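Local coordinates for uncharacterized protein VP1736 (Vibrio parahaemolyticus, PDB 3LXQ) that is of unknown function but contains a sulfatase-family domain of the alkaline phosphatase clan, built as an alpha/beta fold around a mixed beta-sheet, at residues T164-L168 with G195-D199; I179-N185 with E203-Y207. All blocks are in the same frame, centred on the assembly; numbering follows the deposited sequence.

Contact 1. Residues T164-L168 with G195-D199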
loop_
_atom_site.group_PDB
_atom_site.type_symbol
_atom_site.label_atom_id
_atom_site.label_comp_id
_atom_site.label_asym_id
_atom_site.label_seq_id
_atom_site.Cartn_x
_atom_site.Cartn_y
_atom_site.Cartn_z
ATOM N N THR A 164 -5.952 0.830 12.623
ATOM C CA THR A 164 -4.666 0.955 11.918
ATOM C C THR A 164 -3.650 -0.015 12.548
ATOM O O THR A 164 -3.738 -0.310 13.745
ATOM C CB THR A 164 -4.061 2.399 11.982
ATOM O OG1 THR A 164 -3.667 2.704 13.330
ATOM C CG2 THR A 164 -5.045 3.454 11.482
ATOM N N ILE A 165 -2.672 -0.468 11.765
ATOM C CA ILE A 165 -1.573 -1.261 12.329
ATOM C C ILE A 165 -0.678 -0.396 13.214
ATOM O O ILE A 165 0.071 -0.919 14.034
ATOM C CB ILE A 165 -0.708 -1.983 11.257
ATOM C CG1 ILE A 165 -0.071 -0.981 10.288
ATOM C CG2 ILE A 165 -1.538 -3.059 10.518
ATOM C CD1 ILE A 165 1.215 -1.500 9.609
ATOM N N ALA A 166 -0.761 0.925 13.040
ATOM C CA ALA A 166 -0.055 1.866 13.902
ATOM C C ALA A 166 -0.499 1.701 15.337
ATOM O O ALA A 166 0.347 1.490 16.221
ATOM C CB ALA A 166 -0.271 3.303 13.452
ATOM N N ASP A 167 -1.810 1.791 15.580
ATOM C CA ASP A 167 -2.259 1.697 16.964
ATOM C C ASP A 167 -2.227 0.263 17.490
ATOM O O ASP A 167 -2.073 0.065 18.710
ATOM C CB ASP A 167 -3.593 2.415 17.215
ATOM C CG ASP A 167 -4.786 1.573 16.889
ATOM O OD1 ASP A 167 -5.197 0.765 17.752
ATOM O OD2 ASP A 167 -5.334 1.748 15.786
ATOM N N LEU A 168 -2.305 -0.719 16.596
ATOM C CA LEU A 168 -2.151 -2.123 16.999
ATOM C C LEU A 168 -0.740 -2.322 17.537
ATOM O O LEU A 168 -0.568 -2.802 18.655
ATOM C CB LEU A 168 -2.453 -3.095 15.840
ATOM C CG LEU A 168 -2.292 -4.618 16.063
ATOM C CD1 LEU A 168 -3.153 -5.145 17.221
ATOM C CD2 LEU A 168 -2.573 -5.419 14.806
ATOM N N GLY A 195 -4.543 10.958 15.302
ATOM C CA GLY A 195 -5.789 10.426 15.841
ATOM C C GLY A 195 -5.847 8.901 15.860
ATOM O O GLY A 195 -6.707 8.318 16.535
ATOM N N ASN A 196 -4.928 8.248 15.147
ATOM C CA ASN A 196 -4.996 6.797 14.981
ATOM C C ASN A 196 -3.693 6.009 15.228
ATOM O O ASN A 196 -3.307 5.170 14.411
ATOM C CB ASN A 196 -5.575 6.448 13.599
ATOM C CG ASN A 196 -7.034 6.844 13.455
ATOM O OD1 ASN A 196 -7.911 6.264 14.084
ATOM N ND2 ASN A 196 -7.299 7.829 12.599
ATOM N N GLY A 197 -3.018 6.277 16.342
ATOM C CA GLY A 197 -1.946 5.395 16.801
ATOM C C GLY A 197 -0.503 5.772 16.523
ATOM O O GLY A 197 0.415 5.093 16.991
ATOM N N PHE A 198 -0.286 6.835 15.761
ATOM C CA PHE A 198 1.072 7.333 15.557
ATOM C C PHE A 198 1.510 8.204 16.741
ATOM O O PHE A 198 0.748 9.063 17.198
ATOM C CB PHE A 198 1.189 8.096 14.240
ATOM C CG PHE A 198 1.209 7.213 13.023
ATOM C CD1 PHE A 198 0.034 6.656 12.527
ATOM C CD2 PHE A 198 2.406 6.946 12.364
ATOM C CE1 PHE A 198 0.053 5.846 11.392
ATOM C CE2 PHE A 198 2.436 6.132 11.230
ATOM C CZ PHE A 198 1.254 5.578 10.744
ATOM N N ASP A 199 2.724 7.951 17.238
ATOM C CA ASP A 199 3.293 8.685 18.370
ATOM C C ASP A 199 3.974 9.963 17.898
ATOM O O ASP A 199 3.573 11.067 18.265
ATOM C CB ASP A 199 4.329 7.829 19.119
ATOM C CG ASP A 199 3.702 6.745 19.971
ATOM O OD1 ASP A 199 2.505 6.858 20.307
ATOM O OD2 ASP A 199 4.417 5.779 20.316
#
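The capped N-terminus of helix 165-171 meets the loop that leads from helix 189-195 into strand 200-202. T164 holds the N-cap position, and its hydroxyl does two jobs: OG1 donates to N196 O, 2.7 Å away, and accepts from D167 N at 3.1 Å, with an N-H...O angle of 165°. The chi1 of 68° sets OG1 between the backbone N and the carbonyl carbon, where it can serve helix and loop at once; CG2, beside the backbone N, rests on N196 CB. In one of two deposited conformers of D167, OD2 takes a weak bond from T164 N, which makes this a capping box.

G197, with a positive phi of 100°, lays its backbone against the first turn, its CA 3.4 Å from D167 CB. Farther along, A166 CB approaches the F198 ring obliquely, 3.3 Å from CE1. The amide of N196 turns elsewhere, its OD1 accepting from F162 N and its ND2 donating to S158 O and F192 O. The whole is a capped helix N-terminus whose N-cap threonine also binds the loop leading into strand 200-202 of the mixed sheet.

Contact 2. Residues I179-N185 with E203-Y207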
loop_
_atom_site.group_PDB
_atom_site.type_symbol
_atom_site.label_atom_id
_atom_site.label_comp_id
_atom_site.label_asym_id
_atom_site.label_seq_id
_atom_site.Cartn_x
_atom_site.Cartn_y
_atom_site.Cartn_z
ATOM N N ILE A 179 7.503 9.409 8.757
ATOM C CA ILE A 179 8.528 10.323 8.273
ATOM C C ILE A 179 8.142 10.825 6.885
ATOM O O ILE A 179 7.918 10.034 5.976
ATOM C CB ILE A 179 9.948 9.704 8.229
ATOM C CG1 ILE A 179 10.314 9.045 9.572
ATOM C CG2 ILE A 179 10.983 10.788 7.889
ATOM C CD1 ILE A 179 11.680 8.311 9.562
ATOM N N TYR A 180 8.108 12.145 6.749
ATOM C CA TYR A 180 7.715 12.839 5.531
ATOM C C TYR A 180 8.669 14.021 5.296
ATOM O O TYR A 180 9.204 14.582 6.250
ATOM C CB TYR A 180 6.285 13.341 5.720
ATOM C CG TYR A 180 5.597 13.880 4.493
ATOM C CD1 TYR A 180 5.591 13.168 3.302
ATOM C CD2 TYR A 180 4.901 15.092 4.547
ATOM C CE1 TYR A 180 4.947 13.656 2.189
ATOM C CE2 TYR A 180 4.248 15.595 3.436
ATOM C CZ TYR A 180 4.277 14.872 2.256
ATOM O OH TYR A 180 3.634 15.351 1.147
ATOM N N GLY A 181 8.865 14.395 4.033
ATOM C CA GLY A 181 9.726 15.513 3.668
ATOM C C GLY A 181 9.079 16.900 3.635
ATOM O O GLY A 181 9.768 17.912 3.806
ATOM N N GLY A 182 7.765 16.940 3.408
ATOM C CA GLY A 182 7.004 18.183 3.309
ATOM C C GLY A 182 6.191 18.490 4.549
ATOM O O GLY A 182 6.602 18.165 5.665
ATOM N N GLU A 183 5.047 19.132 4.360
ATOM C CA GLU A 183 4.163 19.479 5.465
ATOM C C GLU A 183 3.162 18.355 5.706
ATOM O O GLU A 183 2.384 18.001 4.814
ATOM C CB GLU A 183 3.440 20.810 5.188
ATOM C CG GLU A 183 2.164 21.066 6.021
ATOM C CD GLU A 183 2.427 21.208 7.527
ATOM O OE1 GLU A 183 2.735 22.337 7.984
ATOM O OE2 GLU A 183 2.291 20.188 8.252
ATOM N N ALA A 184 3.176 17.820 6.927
ATOM C CA ALA A 184 2.378 16.642 7.279
ATOM C C ALA A 184 0.860 16.871 7.371
ATOM O O ALA A 184 0.093 15.913 7.330
ATOM C CB ALA A 184 2.911 16.004 8.563
ATOM N N ASN A 185 0.432 18.126 7.497
ATOM C CA ASN A 185 -0.997 18.467 7.485
ATOM C C ASN A 185 -1.611 18.267 6.105
ATOM O O ASN A 185 -2.834 18.183 5.963
ATOM C CB ASN A 185 -1.221 19.926 7.918
ATOM C CG ASN A 185 -1.266 20.109 9.444
ATOM O OD1 ASN A 185 -1.084 21.221 9.943
ATOM N ND2 ASN A 185 -1.523 19.030 10.179
ATOM N N GLU A 203 8.474 15.805 10.181
ATOM C CA GLU A 203 8.130 16.492 8.941
ATOM C C GLU A 203 9.125 17.608 8.614
ATOM O O GLU A 203 10.169 17.707 9.263
ATOM C CB GLU A 203 6.694 17.006 9.007
ATOM C CG GLU A 203 6.467 18.131 9.993
ATOM C CD GLU A 203 5.024 18.546 10.050
ATOM O OE1 GLU A 203 4.513 19.050 9.025
ATOM O OE2 GLU A 203 4.398 18.359 11.119
ATOM N N GLU A 204 8.802 18.442 7.624
ATOM C CA GLU A 204 9.744 19.436 7.104
ATOM C C GLU A 204 10.425 20.290 8.189
ATOM O O GLU A 204 11.632 20.529 8.131
ATOM C CB GLU A 204 9.073 20.339 6.052
ATOM C CG GLU A 204 10.077 21.094 5.182
ATOM C CD GLU A 204 9.437 21.923 4.070
ATOM O OE1 GLU A 204 8.198 21.858 3.884
ATOM O OE2 GLU A 204 10.188 22.638 3.373
ATOM N N LYS A 205 9.645 20.718 9.179
ATOM C CA LYS A 205 10.132 21.564 10.268
ATOM C C LYS A 205 11.245 20.916 11.111
ATOM O O LYS A 205 11.942 21.612 11.848
ATOM C CB LYS A 205 8.963 22.009 11.160
ATOM C CG LYS A 205 8.237 20.880 11.884
ATOM C CD LYS A 205 6.974 21.371 12.573
ATOM C CE LYS A 205 6.484 20.349 13.589
ATOM N NZ LYS A 205 5.174 20.735 14.190
ATOM N N ASN A 206 11.411 19.598 10.980
ATOM C CA ASN A 206 12.398 18.824 11.743
ATOM C C ASN A 206 13.726 18.543 11.007
ATOM O O ASN A 206 14.611 17.900 11.571
ATOM C CB ASN A 206 11.793 17.481 12.216
ATOM C CG ASN A 206 10.487 17.646 12.997
ATOM O OD1 ASN A 206 9.416 17.258 12.526
ATOM N ND2 ASN A 206 10.577 18.216 14.195
ATOM N N TYR A 207 13.860 18.999 9.760
ATOM C CA TYR A 207 15.106 18.807 8.988
ATOM C C TYR A 207 16.083 19.975 9.128
ATOM O O TYR A 207 15.838 21.082 8.628
ATOM C CB TYR A 207 14.815 18.585 7.504
ATOM C CG TYR A 207 14.137 17.272 7.172
ATOM C CD1 TYR A 207 14.866 16.203 6.641
ATOM C CD2 TYR A 207 12.763 17.106 7.367
ATOM C CE1 TYR A 207 14.245 15.001 6.324
ATOM C CE2 TYR A 207 12.130 15.911 7.055
ATOM C CZ TYR A 207 12.877 14.859 6.538
ATOM O OH TYR A 207 12.245 13.682 6.222
#
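Two loops meet beyond the C-terminal ends of neighbouring parallel strands, 175-180 and 200-202, in the mixed sheet of the sulfatase-family domain. E203 CA makes a CA-H...O contact with Y180 O, and E204 N donates to G182 O at 3.0 Å, joining the two loops. The same G182 oxygen touches the CB atoms of both E203 and E204, while G181 O lies against the aliphatic part of the extended E204 chain.

E203 reaches farther across. Its chi1 of 68° and extended chain beyond CG bring the carboxylate over A184, whose CB packs against CD. A184 N donates to E203 OE1 over 2.8 Å, nearly straight at 170° but from above the carboxylate plane. E183, bent at chi2, comes in alongside E203 and points the same way, the two carboxylate planes almost perpendicular; E183 OE2 stands 2.6 Å from E203 OE1. N185 N also donates to that E183 oxygen. K190 forms a salt bridge with E203 OE2 and a long, weak ion pair with E183, a positive charge that may offset some of the negative charge gathered here.

On the far side Y207 turns its ring edge to Y180 O. Its OH donates to that oxygen at 3.2 Å from well above the carbonyl plane, and it also meets I179 CG2, the two side chains crossing at about a right angle. Helix 220-234 supplies L223, which touches both I179 and Y207. Within the second loop, N206 OD1 accepts from E203 N, holding the short 3-10 turn 204-206 against its own start. Strand 175-180, helix 189-195 and parallel strand 200-202 form a beta-alpha-beta crossover, and the contact joins the loop leaving its first strand to the loop leaving its second.

In the fold
Contacts 1 and 2 sit about 18 Å apart, centre to centre, with no direct touch, yet the chain threads them alternately: 164-168, 179-185, 195-199, then 203-207. Helix 165-171 leads into strand 175-180, helix 189-195 follows, and strand 200-202 then pairs parallel with 175-180. In contact 1, 195-199 leads directly into strand 200-202, whereas 164-168 begins the helix that precedes strand 175-180. Contact 2 joins the two strand-exit loops of the beta-alpha-beta unit; contact 1 joins the entry to its second strand to the preceding helix. Between them, T176 bonds to G197 O, and Y180 pairs with V202.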